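Local coordinates for taurocyamine kinase (Schistosoma mansoni, PDB 4WO8), which catalyses the reversible, magnesium-dependent transfer of a phosphate group between ATP and taurocyamine, giving the phosphagen N-phosphotaurocyamine and ADP, at residues G100-L105 with V239-A244; V122-T127 with T274-S279; N155-Y160 with I247-K252; D181-R186 with K211-L216; G301-G306 with D320-R325. The protein carries 4 engineered substitutions. One frame throughout, in Å; residues are numbered along the deposited sequence.

The five contacts illustrate how chemistry follows position in an alpha/beta domain. Contacts 2 and 5 are buried strand pairs in one antiparallel sheet, on neighbouring strands 277-283 and 318-323; backbone hydrogen bonds carry both, with arginines on one face, and the Arg277-Asp320 salt bridge joins them. Contacts 1 and 3 share helix 236-253 and fasten partly buried loops to it, one through a lysine between two carbonyls, the other through leucines and a weak bond to a glutamate. Contact 4, also partly buried, is almost wholly apolar and lies in the other half of the sheet from contact 5. Val239 and Leu243 pack the helix of contact 1 on Val122 of contact 2.

Contact 1 (G100-L105 with V239-A244); sequences GDLKSL and VYKRLA
Two backbone carbonyls of the 100-105 loop grip the ammonium group of Lys241. Its NZ meets Leu102 O at 2.7 Å, nearly in line with that C=O bond. Leu105 O takes a second hydrogen bond from NZ at 2.9 Å, with the donor in the plane of the carbonyl. With CG opposite the carbonyl carbon (chi1 -67°) and every later torsion extended, the lysine spans the distance between helix and loop as a straight arm. Beside this polar clamp the contact is greasy. Leu105 CD2 comes obliquely to the Tyr240 ring, 3.5 Å from CE2, and the two side chains cross at about a right angle. Leu102 divides its branches: CD2 approaches the same ring carbon, CE2, obliquely and from farther off, while CD1 rests on Ala244 CB at 3.7 Å.

Tyr240, Lys241 and Ala244 thus present one side of helix 236-253 to the loop that runs from helix 74-84 to strand 117-126. In phosphagen kinases this connection leads from the small helical N-terminal domain to the alpha/beta catalytic domain, and here it is pinned to a catalytic-domain helix.

Further out, Tyr240 OH is hydrogen-bonded to Phe99 O, which fixes the far end of the ring just upstream of the loop. Helix 331-355 adds Leu332 against Leu105 and Val335 against the tyrosine. Within the loop, Ser104 N bonds back to Asp101 O at 3.2 Å, a turn that probably helps to bring the carbonyls of Leu102 and Leu105 round to the same lysine.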
# COMPACT_ATOMS: atom_id res chain seq x y z
N GLY A 100 14.96 29.21 7.78
CA GLY A 100 13.91 30.19 7.99
C GLY A 100 14.27 31.22 9.04
O GLY A 100 15.33 31.15 9.68
N ASP A 101 13.38 32.19 9.22
CA ASP A 101 13.56 33.29 10.16
C ASP A 101 13.25 32.78 11.56
O ASP A 101 12.10 32.77 11.97
CB ASP A 101 12.64 34.46 9.78
CG ASP A 101 13.02 35.77 10.46
OD1 ASP A 101 13.31 35.78 11.68
OD2 ASP A 101 13.02 36.81 9.77
N LEU A 102 14.28 32.35 12.27
CA LEU A 102 14.11 31.64 13.53
C LEU A 102 13.46 32.48 14.61
O LEU A 102 12.85 31.95 15.53
CB LEU A 102 15.46 31.12 14.03
CG LEU A 102 16.15 30.07 13.17
CD1 LEU A 102 17.38 29.57 13.88
CD2 LEU A 102 15.23 28.90 12.87
N LYS A 103 13.60 33.80 14.51
CA LYS A 103 13.09 34.66 15.57
C LYS A 103 11.56 34.74 15.55
O LYS A 103 10.93 34.91 16.58
CB LYS A 103 13.70 36.06 15.47
CG LYS A 103 14.80 36.32 16.51
CD LYS A 103 16.11 36.74 15.85
CE LYS A 103 15.87 37.52 14.55
NZ LYS A 103 17.09 38.26 14.11
N SER A 104 10.97 34.62 14.37
CA SER A 104 9.53 34.75 14.26
C SER A 104 8.87 33.43 13.88
O SER A 104 7.66 33.38 13.69
CB SER A 104 9.17 35.83 13.23
OG SER A 104 9.22 35.31 11.91
N LEU A 105 9.66 32.37 13.76
CA LEU A 105 9.11 31.09 13.31
C LEU A 105 8.37 30.41 14.44
O LEU A 105 8.83 30.36 15.58
CB LEU A 105 10.20 30.18 12.77
CG LEU A 105 9.72 28.82 12.29
CD1 LEU A 105 8.77 28.93 11.09
CD2 LEU A 105 10.92 27.95 11.95
N VAL A 239 12.54 22.30 19.41
CA VAL A 239 13.41 21.24 18.93
C VAL A 239 14.14 21.69 17.68
O VAL A 239 15.36 21.58 17.59
CB VAL A 239 12.63 19.94 18.65
CG1 VAL A 239 13.45 18.98 17.79
CG2 VAL A 239 12.28 19.27 19.95
N TYR A 240 13.37 22.24 16.74
CA TYR A 240 13.86 22.73 15.47
C TYR A 240 14.85 23.91 15.61
O TYR A 240 15.92 23.92 14.98
CB TYR A 240 12.68 23.15 14.61
CG TYR A 240 13.06 23.63 13.24
CD1 TYR A 240 13.56 22.74 12.28
CD2 TYR A 240 12.92 24.98 12.90
CE1 TYR A 240 13.91 23.18 10.99
CE2 TYR A 240 13.28 25.43 11.63
CZ TYR A 240 13.76 24.53 10.68
OH TYR A 240 14.11 24.99 9.43
N LYS A 241 14.49 24.89 16.43
CA LYS A 241 15.36 26.04 16.63
C LYS A 241 16.69 25.67 17.30
O LYS A 241 17.73 26.15 16.89
CB LYS A 241 14.65 27.12 17.44
CG LYS A 241 13.48 27.75 16.69
CD LYS A 241 13.00 29.04 17.34
CE LYS A 241 11.71 29.50 16.67
NZ LYS A 241 11.15 30.75 17.28
N ARG A 242 16.64 24.81 18.32
CA ARG A 242 17.86 24.34 18.97
C ARG A 242 18.81 23.65 17.97
O ARG A 242 20.05 23.83 18.03
CB ARG A 242 17.50 23.39 20.13
CG ARG A 242 18.67 22.95 21.02
CD ARG A 242 18.19 21.87 22.00
NE ARG A 242 16.91 22.26 22.54
CZ ARG A 242 15.82 21.51 22.57
NH1 ARG A 242 15.84 20.27 22.10
NH2 ARG A 242 14.71 22.02 23.08
N LEU A 243 18.25 22.87 17.05
CA LEU A 243 19.06 22.24 16.01
C LEU A 243 19.63 23.32 15.09
O LEU A 243 20.83 23.37 14.85
CB LEU A 243 18.23 21.23 15.21
CG LEU A 243 19.03 20.35 14.26
CD1 LEU A 243 20.02 19.50 15.05
CD2 LEU A 243 18.11 19.45 13.43
N ALA A 244 18.76 24.20 14.61
CA ALA A 244 19.14 25.20 13.62
C ALA A 244 20.22 26.14 14.14
O ALA A 244 21.17 26.45 13.42
CB ALA A 244 17.92 26.00 13.17

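Contact 2 (V122-T127 with T274-S279); sequences VRLGRT and TTLRAS
The guanidinium of Arg123 carries Arg277 CB over one of its faces, and its NH2 lies 3.4 Å from Arg277 CD. In turn, Arg123 NE sits at the edge of the Arg277 guanidinium, near its plane, and Ser279 CB covers a face of that group, offset toward the rim. The two guanidinium planes are only 19° apart, so the arginines lie almost flat beside each other rather than end to end. Each chain bends at chi3 to achieve this, and Asp320 forms a salt bridge with Arg277 NH1. On Arg126 the edge faces Thr275 OG1, while NH1 donates to its own neighbour Gly125 O at 3.1 Å, from above the carbonyl plane; Phe264 makes a cation-pi contact with the same group.

The two strands run antiparallel, 170° between their directions. Arg123 and Arg277 form a hydrogen-bonded pair: Arg123 N reaches Arg277 O at 2.9 Å, and Arg277 N returns a bond of similar length to Arg123 O. Farther along, a side chain takes the place of a backbone acceptor, as Gly125 N donates to Thr275 OG1 at 3.0 Å. Thr274 shapes this bend by an ST turn, its OG1 accepting from Leu276 N and itself bonded to Arg326 O.

On the sheet face of Val122 and Ala278, Val122 CG1 touches Leu276 CD1 at 3.6 Å, and Leu124 CD2 meets that same methyl at 3.5 Å. An apolar face packed under helices and an arginine-lined face opposite it belong to the central sheet of phosphagen kinases, where Arg123 and Arg277 are predicted to bind ATP.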
# COMPACT_ATOMS: atom_id res chain seq x y z
N VAL A 122 14.45 16.23 15.79
CA VAL A 122 14.93 16.60 14.45
C VAL A 122 16.42 16.27 14.31
O VAL A 122 17.23 16.54 15.21
CB VAL A 122 14.72 18.07 14.11
CG1 VAL A 122 15.02 18.29 12.63
CG2 VAL A 122 13.27 18.50 14.36
N ARG A 123 16.77 15.68 13.18
CA ARG A 123 18.12 15.22 12.93
C ARG A 123 18.65 15.77 11.62
O ARG A 123 17.94 15.84 10.62
CB ARG A 123 18.16 13.67 12.93
CG ARG A 123 19.11 13.08 11.91
CD ARG A 123 19.16 11.56 12.00
NE ARG A 123 18.31 10.86 11.04
CZ ARG A 123 18.63 10.69 9.76
NH1 ARG A 123 19.75 11.21 9.28
NH2 ARG A 123 17.83 10.03 8.94
N LEU A 124 19.92 16.17 11.66
CA LEU A 124 20.70 16.60 10.51
C LEU A 124 21.97 15.78 10.41
O LEU A 124 22.40 15.18 11.40
CB LEU A 124 21.12 18.07 10.67
CG LEU A 124 20.18 19.21 10.42
CD1 LEU A 124 20.87 20.53 10.78
CD2 LEU A 124 19.81 19.13 8.96
N GLY A 125 22.63 15.86 9.26
CA GLY A 125 23.94 15.27 9.07
C GLY A 125 24.78 16.16 8.16
O GLY A 125 24.23 16.87 7.33
N ARG A 126 26.10 16.14 8.35
CA ARG A 126 26.99 16.92 7.51
C ARG A 126 28.24 16.13 7.19
O ARG A 126 28.73 15.36 8.02
CB ARG A 126 27.41 18.23 8.20
CG ARG A 126 26.31 19.25 8.42
CD ARG A 126 25.84 19.85 7.10
NE ARG A 126 24.95 20.99 7.30
CZ ARG A 126 23.62 20.90 7.31
NH1 ARG A 126 23.04 19.73 7.11
NH2 ARG A 126 22.87 21.99 7.49
N THR A 127 28.76 16.34 5.98
CA THR A 127 30.08 15.86 5.60
C THR A 127 31.04 17.03 5.71
O THR A 127 30.75 18.11 5.23
CB THR A 127 30.11 15.31 4.17
OG1 THR A 127 29.21 14.21 4.06
CG2 THR A 127 31.54 14.85 3.80
N THR A 274 18.67 18.38 2.25
CA THR A 274 18.58 18.93 3.61
C THR A 274 19.20 18.02 4.68
O THR A 274 19.54 18.49 5.77
CB THR A 274 17.11 19.17 4.03
OG1 THR A 274 16.38 17.93 3.89
CG2 THR A 274 16.46 20.27 3.20
N THR A 275 19.28 16.73 4.39
CA THR A 275 19.67 15.68 5.36
C THR A 275 18.72 15.60 6.54
O THR A 275 18.99 14.89 7.51
CB THR A 275 21.11 15.89 5.92
OG1 THR A 275 21.07 16.89 6.96
CG2 THR A 275 22.07 16.33 4.82
N LEU A 276 17.62 16.33 6.45
CA LEU A 276 16.82 16.62 7.63
C LEU A 276 15.68 15.63 7.83
O LEU A 276 14.82 15.47 6.96
CB LEU A 276 16.26 18.05 7.56
CG LEU A 276 15.56 18.58 8.81
CD1 LEU A 276 16.43 19.55 9.55
CD2 LEU A 276 14.24 19.24 8.48
N ARG A 277 15.69 14.98 8.98
CA ARG A 277 14.63 14.06 9.37
C ARG A 277 13.97 14.62 10.62
O ARG A 277 14.54 14.58 11.72
CB ARG A 277 15.17 12.66 9.64
CG ARG A 277 14.07 11.59 9.75
CD ARG A 277 14.62 10.20 10.11
NE ARG A 277 14.32 9.88 11.50
CZ ARG A 277 13.19 9.29 11.90
NH1 ARG A 277 12.97 9.04 13.18
NH2 ARG A 277 12.29 8.94 11.00
N ALA A 278 12.77 15.16 10.44
CA ALA A 278 12.00 15.73 11.53
C ALA A 278 10.92 14.72 11.83
O ALA A 278 10.19 14.33 10.94
CB ALA A 278 11.39 17.09 11.14
N SER A 279 10.82 14.29 13.08
CA SER A 279 9.90 13.21 13.42
C SER A 279 9.26 13.32 14.79
O SER A 279 9.79 13.97 15.69
CB SER A 279 10.64 11.90 13.33
OG SER A 279 11.55 11.82 14.40

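Contact 3 (N155-Y160 with I247-K252); sequences NLSGEY and IQELSK
Leu156 and Leu250 make the closely packed apolar half of this contact. Their CD2 methyls meet at 4.0 Å, and the side chains cross at about a right angle. Leu156 CD2 also lies against the side of Glu249, 3.8 Å from its CB. From behind, Ala152 and Leu153 of helix 139-154 press on Leu250, so Leu250 lies between that helix and the loop leucine.

Toward solvent the contact turns polar. Glu249 CG lies beside its own backbone N, and the extended chain beyond it carries the carboxylate up to the exposed Ser157. The one bond there is weak, from Ser157 N to OE1 at 3.3 Å, although OE1 also comes within 3.1 Å of Ser157 CB. OE2 lies near Ser157 CB too and passes obliquely by the Tyr160 ring, 4.3 Å from CE2. The phenol is held elsewhere, its OH bonded to Arg242 O and its ring edge-to-face with Phe215. Tyr160 N closes a short 3-10 turn on Ser157 O at 3.0 Å, which probably helps to set Ser157 and Tyr160 around the glutamate.

The whole belongs to the alpha/beta catalytic domain: the connection from helix 139-154 to the edge strand 162-166 is laid over helix 236-253, with Leu250 about 10 Å, side chain to side chain, from Arg226 of the predicted ATP site.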
# COMPACT_ATOMS: atom_id res chain seq x y z
N ASN A 155 33.49 24.39 21.54
CA ASN A 155 33.39 25.83 21.43
C ASN A 155 31.96 26.35 21.25
O ASN A 155 31.76 27.55 21.10
CB ASN A 155 34.27 26.31 20.28
CG ASN A 155 35.74 26.16 20.59
OD1 ASN A 155 36.15 26.33 21.74
ND2 ASN A 155 36.55 25.83 19.57
N LEU A 156 30.99 25.45 21.28
CA LEU A 156 29.59 25.84 21.11
C LEU A 156 29.05 26.67 22.27
O LEU A 156 29.48 26.53 23.42
CB LEU A 156 28.68 24.62 20.93
CG LEU A 156 28.47 24.05 19.52
CD1 LEU A 156 27.50 22.88 19.59
CD2 LEU A 156 27.96 25.11 18.58
N SER A 157 28.06 27.49 21.94
CA SER A 157 27.36 28.39 22.84
C SER A 157 26.77 27.71 24.10
O SER A 157 26.78 26.48 24.22
CB SER A 157 26.26 29.11 22.05
OG SER A 157 25.51 29.98 22.87
N GLY A 158 26.24 28.52 25.02
CA GLY A 158 25.85 28.09 26.35
C GLY A 158 24.84 26.96 26.49
O GLY A 158 25.07 26.02 27.25
N GLU A 159 23.73 27.04 25.77
CA GLU A 159 22.72 25.98 25.80
C GLU A 159 23.29 24.63 25.36
O GLU A 159 22.78 23.57 25.71
CB GLU A 159 21.52 26.35 24.92
CG GLU A 159 20.36 25.38 25.05
CD GLU A 159 19.29 25.60 24.01
OE1 GLU A 159 19.56 26.34 23.03
OE2 GLU A 159 18.19 25.02 24.16
N TYR A 160 24.39 24.68 24.61
CA TYR A 160 24.99 23.49 24.03
C TYR A 160 26.15 22.94 24.85
O TYR A 160 26.79 21.97 24.46
CB TYR A 160 25.44 23.79 22.59
CG TYR A 160 24.29 24.29 21.77
CD1 TYR A 160 23.28 23.42 21.38
CD2 TYR A 160 24.18 25.63 21.43
CE1 TYR A 160 22.19 23.88 20.66
CE2 TYR A 160 23.10 26.09 20.69
CZ TYR A 160 22.11 25.20 20.30
OH TYR A 160 21.02 25.64 19.59
N ILE A 247 23.69 24.23 14.23
CA ILE A 247 24.34 23.92 12.96
C ILE A 247 24.85 25.19 12.28
O ILE A 247 25.84 25.15 11.55
CB ILE A 247 23.40 23.18 11.98
CG1 ILE A 247 24.20 22.64 10.81
CG2 ILE A 247 22.32 24.10 11.46
CD1 ILE A 247 25.39 21.80 11.22
N GLN A 248 24.19 26.30 12.55
CA GLN A 248 24.60 27.55 11.97
C GLN A 248 25.84 28.02 12.71
O GLN A 248 26.73 28.59 12.11
CB GLN A 248 23.47 28.58 12.03
CG GLN A 248 23.89 30.02 12.29
CD GLN A 248 22.74 31.01 12.07
OE1 GLN A 248 21.57 30.61 11.95
NE2 GLN A 248 23.07 32.30 11.99
N GLU A 249 25.92 27.76 14.02
CA GLU A 249 27.15 28.04 14.74
C GLU A 249 28.28 27.11 14.28
O GLU A 249 29.39 27.57 14.03
CB GLU A 249 26.94 27.93 16.27
CG GLU A 249 26.00 29.02 16.83
CD GLU A 249 25.82 28.97 18.34
OE1 GLU A 249 26.66 28.33 19.03
OE2 GLU A 249 24.84 29.56 18.85
N LEU A 250 28.00 25.81 14.15
CA LEU A 250 29.01 24.85 13.71
C LEU A 250 29.55 25.15 12.31
O LEU A 250 30.73 24.91 12.02
CB LEU A 250 28.46 23.42 13.74
CG LEU A 250 28.34 22.89 15.15
CD1 LEU A 250 27.62 21.54 15.13
CD2 LEU A 250 29.74 22.78 15.80
N SER A 251 28.69 25.67 11.44
CA SER A 251 29.06 25.95 10.06
C SER A 251 30.12 27.04 9.95
O SER A 251 30.69 27.22 8.88
CB SER A 251 27.85 26.35 9.24
OG SER A 251 26.89 25.30 9.21
N LYS A 252 30.37 27.78 11.03
CA LYS A 252 31.42 28.81 10.98
C LYS A 252 32.76 28.19 11.31
O LYS A 252 33.79 28.67 10.84
CB LYS A 252 31.12 29.96 11.95
CG LYS A 252 29.77 30.61 11.73
CD LYS A 252 29.49 31.61 12.84
CE LYS A 252 28.26 32.44 12.54
NZ LYS A 252 28.18 33.59 13.49

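Contact 4 (D181-R186 with K211-L216); sequences DHFLFR and KQKNFL
His182 and Phe183 pass Leu216 where the backbone has just left helix 172-180. His182 has a positive phi (60°) and ends that helix in a Schellman motif; across the contact Lys213 also takes a left-handed conformation, in the tight turn between strands 206-210 and 215-219. The chains are closest at Phe183 and Leu216, whose CA atoms are 7.2 Å apart, too far for strand pairing, so side chains span the gap.

The Phe183 ring enters between two partners. Lys213 CD stands 4.0 Å from CE2, at the ring edge and near its plane, with the two side chains crossing at about a right angle. Leu216 CD2 comes obliquely to the other side of the ring rim, 4.1 Å from CD1, and Leu216 CD1 rests 3.8 Å from Phe183 O. One ring face carries the carbonyl oxygen of Asp181, from the same segment. Outside, Lys213 NZ stays 4.4 Å from Asp181 OD1, opposite charges that are near without pairing directly.

Ile207 and Ile209 of strand 206-210 touch the ring as well, and Trp218 NE1 of strand 215-219 bonds Phe183 O. The segment thus ties the end of helix 172-180, with His182, predicted to bind ATP, to two strands of the sheet.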
# COMPACT_ATOMS: atom_id res chain seq x y z
N ASP A 181 20.19 5.01 27.65
CA ASP A 181 19.56 6.31 27.47
C ASP A 181 19.44 6.67 26.00
O ASP A 181 18.99 7.76 25.65
CB ASP A 181 20.35 7.38 28.22
CG ASP A 181 20.28 7.19 29.72
OD1 ASP A 181 20.43 8.20 30.45
OD2 ASP A 181 20.05 6.04 30.18
N HIS A 182 19.83 5.73 25.14
CA HIS A 182 19.74 5.88 23.70
C HIS A 182 20.57 7.07 23.24
O HIS A 182 20.11 7.92 22.48
CB HIS A 182 18.28 6.01 23.26
CG HIS A 182 17.43 4.85 23.69
ND1 HIS A 182 16.70 4.86 24.86
CD2 HIS A 182 17.25 3.63 23.14
CE1 HIS A 182 16.08 3.70 25.00
NE2 HIS A 182 16.40 2.94 23.97
N PHE A 183 21.80 7.13 23.73
CA PHE A 183 22.74 8.16 23.34
C PHE A 183 23.91 7.56 22.55
O PHE A 183 24.62 8.28 21.85
CB PHE A 183 23.28 8.89 24.57
CG PHE A 183 22.28 9.77 25.24
CD1 PHE A 183 21.18 10.26 24.55
CD2 PHE A 183 22.44 10.13 26.57
CE1 PHE A 183 20.26 11.08 25.17
CE2 PHE A 183 21.52 10.95 27.20
CZ PHE A 183 20.43 11.43 26.50
N LEU A 184 24.09 6.25 22.67
CA LEU A 184 25.26 5.59 22.12
C LEU A 184 24.94 4.80 20.87
O LEU A 184 23.94 4.11 20.81
CB LEU A 184 25.89 4.65 23.17
CG LEU A 184 27.32 4.21 22.88
CD1 LEU A 184 28.16 5.45 22.63
CD2 LEU A 184 27.89 3.41 24.03
N PHE A 185 25.80 4.90 19.86
CA PHE A 185 25.66 4.02 18.72
C PHE A 185 26.63 2.86 18.91
O PHE A 185 27.57 2.95 19.72
CB PHE A 185 25.92 4.76 17.40
CG PHE A 185 27.28 5.42 17.30
CD1 PHE A 185 28.31 4.81 16.60
CD2 PHE A 185 27.51 6.66 17.86
CE1 PHE A 185 29.54 5.41 16.46
CE2 PHE A 185 28.76 7.28 17.73
CZ PHE A 185 29.77 6.66 17.03
N ARG A 186 26.36 1.76 18.21
CA ARG A 186 27.12 0.52 18.35
C ARG A 186 27.46 -0.05 16.98
O ARG A 186 26.84 0.32 15.98
CB ARG A 186 26.32 -0.51 19.16
CG ARG A 186 26.21 -0.20 20.65
CD ARG A 186 25.37 -1.25 21.38
NE ARG A 186 23.96 -1.22 20.99
CZ ARG A 186 22.99 -1.91 21.58
NH1 ARG A 186 23.27 -2.72 22.60
NH2 ARG A 186 21.74 -1.81 21.14
N LYS A 211 24.29 19.44 28.54
CA LYS A 211 23.83 19.32 29.93
C LYS A 211 22.34 18.96 30.02
O LYS A 211 21.95 18.08 30.80
CB LYS A 211 24.09 20.64 30.65
CG LYS A 211 24.69 20.52 32.03
CD LYS A 211 25.21 21.88 32.49
CE LYS A 211 26.34 22.33 31.58
NZ LYS A 211 26.96 23.60 32.03
N GLN A 212 21.51 19.63 29.23
CA GLN A 212 20.06 19.40 29.25
C GLN A 212 19.66 18.08 28.61
O GLN A 212 18.50 17.70 28.68
CB GLN A 212 19.32 20.53 28.53
CG GLN A 212 19.54 21.93 29.09
CD GLN A 212 20.69 22.64 28.39
OE1 GLN A 212 21.80 22.09 28.28
NE2 GLN A 212 20.43 23.86 27.91
N LYS A 213 20.61 17.40 27.98
CA LYS A 213 20.33 16.14 27.30
C LYS A 213 19.18 16.25 26.29
O LYS A 213 18.35 15.35 26.19
CB LYS A 213 20.02 15.03 28.32
CG LYS A 213 21.12 14.83 29.34
CD LYS A 213 20.87 13.59 30.20
CE LYS A 213 21.97 13.44 31.24
NZ LYS A 213 21.96 12.09 31.89
N ASN A 214 19.14 17.35 25.55
CA ASN A 214 18.19 17.51 24.44
C ASN A 214 18.94 17.85 23.16
O ASN A 214 18.36 18.36 22.20
CB ASN A 214 17.15 18.59 24.76
CG ASN A 214 17.77 19.92 25.10
OD1 ASN A 214 18.97 20.11 24.90
ND2 ASN A 214 16.97 20.84 25.62
N PHE A 215 20.25 17.61 23.19
CA PHE A 215 21.12 17.89 22.05
C PHE A 215 22.20 16.83 22.02
O PHE A 215 23.03 16.74 22.93
CB PHE A 215 21.75 19.29 22.16
CG PHE A 215 22.67 19.65 21.02
CD1 PHE A 215 22.15 20.08 19.80
CD2 PHE A 215 24.05 19.59 21.17
CE1 PHE A 215 22.98 20.42 18.75
CE2 PHE A 215 24.90 19.94 20.12
CZ PHE A 215 24.36 20.36 18.91
N LEU A 216 22.16 16.03 20.96
CA LEU A 216 23.00 14.86 20.81
C LEU A 216 23.80 14.94 19.50
O LEU A 216 23.24 15.24 18.45
CB LEU A 216 22.13 13.60 20.83
CG LEU A 216 22.83 12.25 20.65
CD1 LEU A 216 23.83 12.04 21.77
CD2 LEU A 216 21.81 11.09 20.62

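Contact 5 (G301-G306 with D320-R325); sequences GIQPRG and DLSNKR
Arg305 and Asp320 pair across a beta hairpin at the edge of the catalytic sheet, where strand 302-306 is outermost and Arg305 belongs to the predicted ATP site. Arg305 N meets Asp320 O at 3.0 Å, and Asp320 N answers to Arg305 O. Next along, Gln303 N donates to Ser322 O at 2.7 Å and Ser322 N returns a bond to Gln303 O. The ladder ends at Gly301, the C-prime residue of the Schellman motif closing helix 293-299; Lys324 N binds its carbonyl, and the lysine chain lies along the glycine toward Glu298 O.

The Ile302, Pro304 and Leu321 side is apolar: Ile302 CG2 meets Leu321 CB at 3.8 Å, and Leu321 CD2 meets Pro304 CB at 4.0 Å. Over the opposite face the Arg305 chain runs extended from CG to NE, bringing its guanidinium edge-on to Ser322 OG, which lies in its plane 3.1 Å from NH1. Arg305 NH1 donates to one water at 2.6 Å, which lies within hydrogen-bonding distance of Gln303 O, Asp320 OD1 and Ser322 OG, with more acceptors in reach than its two protons can serve. A second water joins NH1 to Asn323 O.

Asp320 OD1 remains 4.3 Å from Arg305 NH1, beyond a salt bridge, while OD2 pairs directly with Arg277. The link between Arg305 and the carboxylate therefore probably passes through water, on a face whose arginines are predicted to bind ATP.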
# COMPACT_ATOMS: atom_id res chain seq x y z
N GLY A 301 2.62 13.78 2.88
CA GLY A 301 4.04 14.10 2.87
C GLY A 301 4.80 13.44 4.02
O GLY A 301 5.87 13.91 4.43
N ILE A 302 4.25 12.35 4.54
CA ILE A 302 4.78 11.74 5.75
C ILE A 302 5.25 10.31 5.49
O ILE A 302 4.58 9.54 4.80
CB ILE A 302 3.71 11.74 6.89
CG1 ILE A 302 3.35 13.18 7.31
CG2 ILE A 302 4.23 11.02 8.11
CD1 ILE A 302 4.56 14.03 7.73
N GLN A 303 6.41 9.95 6.06
CA GLN A 303 6.88 8.56 6.07
C GLN A 303 6.66 7.95 7.45
O GLN A 303 7.17 8.47 8.44
CB GLN A 303 8.37 8.50 5.72
CG GLN A 303 8.99 7.11 5.81
CD GLN A 303 8.52 6.19 4.70
OE1 GLN A 303 8.60 6.53 3.51
NE2 GLN A 303 8.02 5.01 5.07
N PRO A 304 5.88 6.86 7.53
CA PRO A 304 5.70 6.10 8.78
C PRO A 304 6.70 4.93 8.95
O PRO A 304 7.02 4.24 7.99
CB PRO A 304 4.29 5.54 8.64
CG PRO A 304 4.17 5.28 7.16
CD PRO A 304 4.95 6.40 6.49
N ARG A 305 7.18 4.75 10.17
CA ARG A 305 7.95 3.57 10.55
C ARG A 305 7.43 3.07 11.89
O ARG A 305 7.23 3.87 12.82
CB ARG A 305 9.44 3.87 10.66
CG ARG A 305 10.09 4.47 9.42
CD ARG A 305 11.51 4.93 9.79
NE ARG A 305 12.30 5.39 8.65
CZ ARG A 305 12.18 6.58 8.08
NH1 ARG A 305 11.28 7.44 8.51
NH2 ARG A 305 12.96 6.91 7.05
N GLY A 306 7.22 1.77 12.01
CA GLY A 306 6.74 1.19 13.25
C GLY A 306 7.82 1.25 14.31
O GLY A 306 8.98 1.49 13.99
N ASP A 320 6.71 6.19 14.40
CA ASP A 320 7.59 7.30 14.05
C ASP A 320 7.05 7.93 12.76
O ASP A 320 6.90 7.26 11.73
CB ASP A 320 9.03 6.80 13.90
CG ASP A 320 10.01 7.91 13.57
OD1 ASP A 320 9.96 8.44 12.43
OD2 ASP A 320 10.86 8.25 14.43
N LEU A 321 6.73 9.22 12.81
CA LEU A 321 6.23 9.93 11.63
C LEU A 321 7.19 11.03 11.28
O LEU A 321 7.48 11.88 12.12
CB LEU A 321 4.83 10.52 11.87
CG LEU A 321 3.78 9.55 12.38
CD1 LEU A 321 2.47 10.26 12.67
CD2 LEU A 321 3.58 8.37 11.40
N SER A 322 7.67 11.03 10.04
CA SER A 322 8.63 12.04 9.59
C SER A 322 8.32 12.62 8.21
O SER A 322 7.59 11.99 7.43
CB SER A 322 10.05 11.45 9.58
OG SER A 322 10.13 10.30 8.73
N ASN A 323 8.86 13.80 7.91
CA ASN A 323 8.82 14.31 6.54
C ASN A 323 9.41 13.26 5.59
O ASN A 323 10.45 12.66 5.88
CB ASN A 323 9.58 15.63 6.41
CG ASN A 323 11.01 15.55 6.91
OD1 ASN A 323 11.25 15.32 8.10
ND2 ASN A 323 11.98 15.76 6.01
N LYS A 324 8.71 13.01 4.49
CA LYS A 324 9.20 12.04 3.51
C LYS A 324 10.29 12.66 2.64
O LYS A 324 11.15 11.95 2.14
CB LYS A 324 8.06 11.51 2.62
CG LYS A 324 7.60 12.46 1.49
CD LYS A 324 6.35 11.93 0.73
CE LYS A 324 5.87 12.91 -0.35
NZ LYS A 324 4.57 12.53 -1.01
N ARG A 325 10.27 13.98 2.47
CA ARG A 325 11.21 14.62 1.54
C ARG A 325 12.52 15.05 2.18
O ARG A 325 12.54 15.52 3.31
CB ARG A 325 10.54 15.82 0.88
CG ARG A 325 9.41 15.43 -0.07
CD ARG A 325 8.83 16.65 -0.74
NE ARG A 325 7.60 16.33 -1.46
CZ ARG A 325 7.56 15.82 -2.69
NH1 ARG A 325 8.69 15.56 -3.35
NH2 ARG A 325 6.39 15.56 -3.26
O HOH W 1 9.29 8.03 10.06
O HOH W 2 11.79 9.81 6.60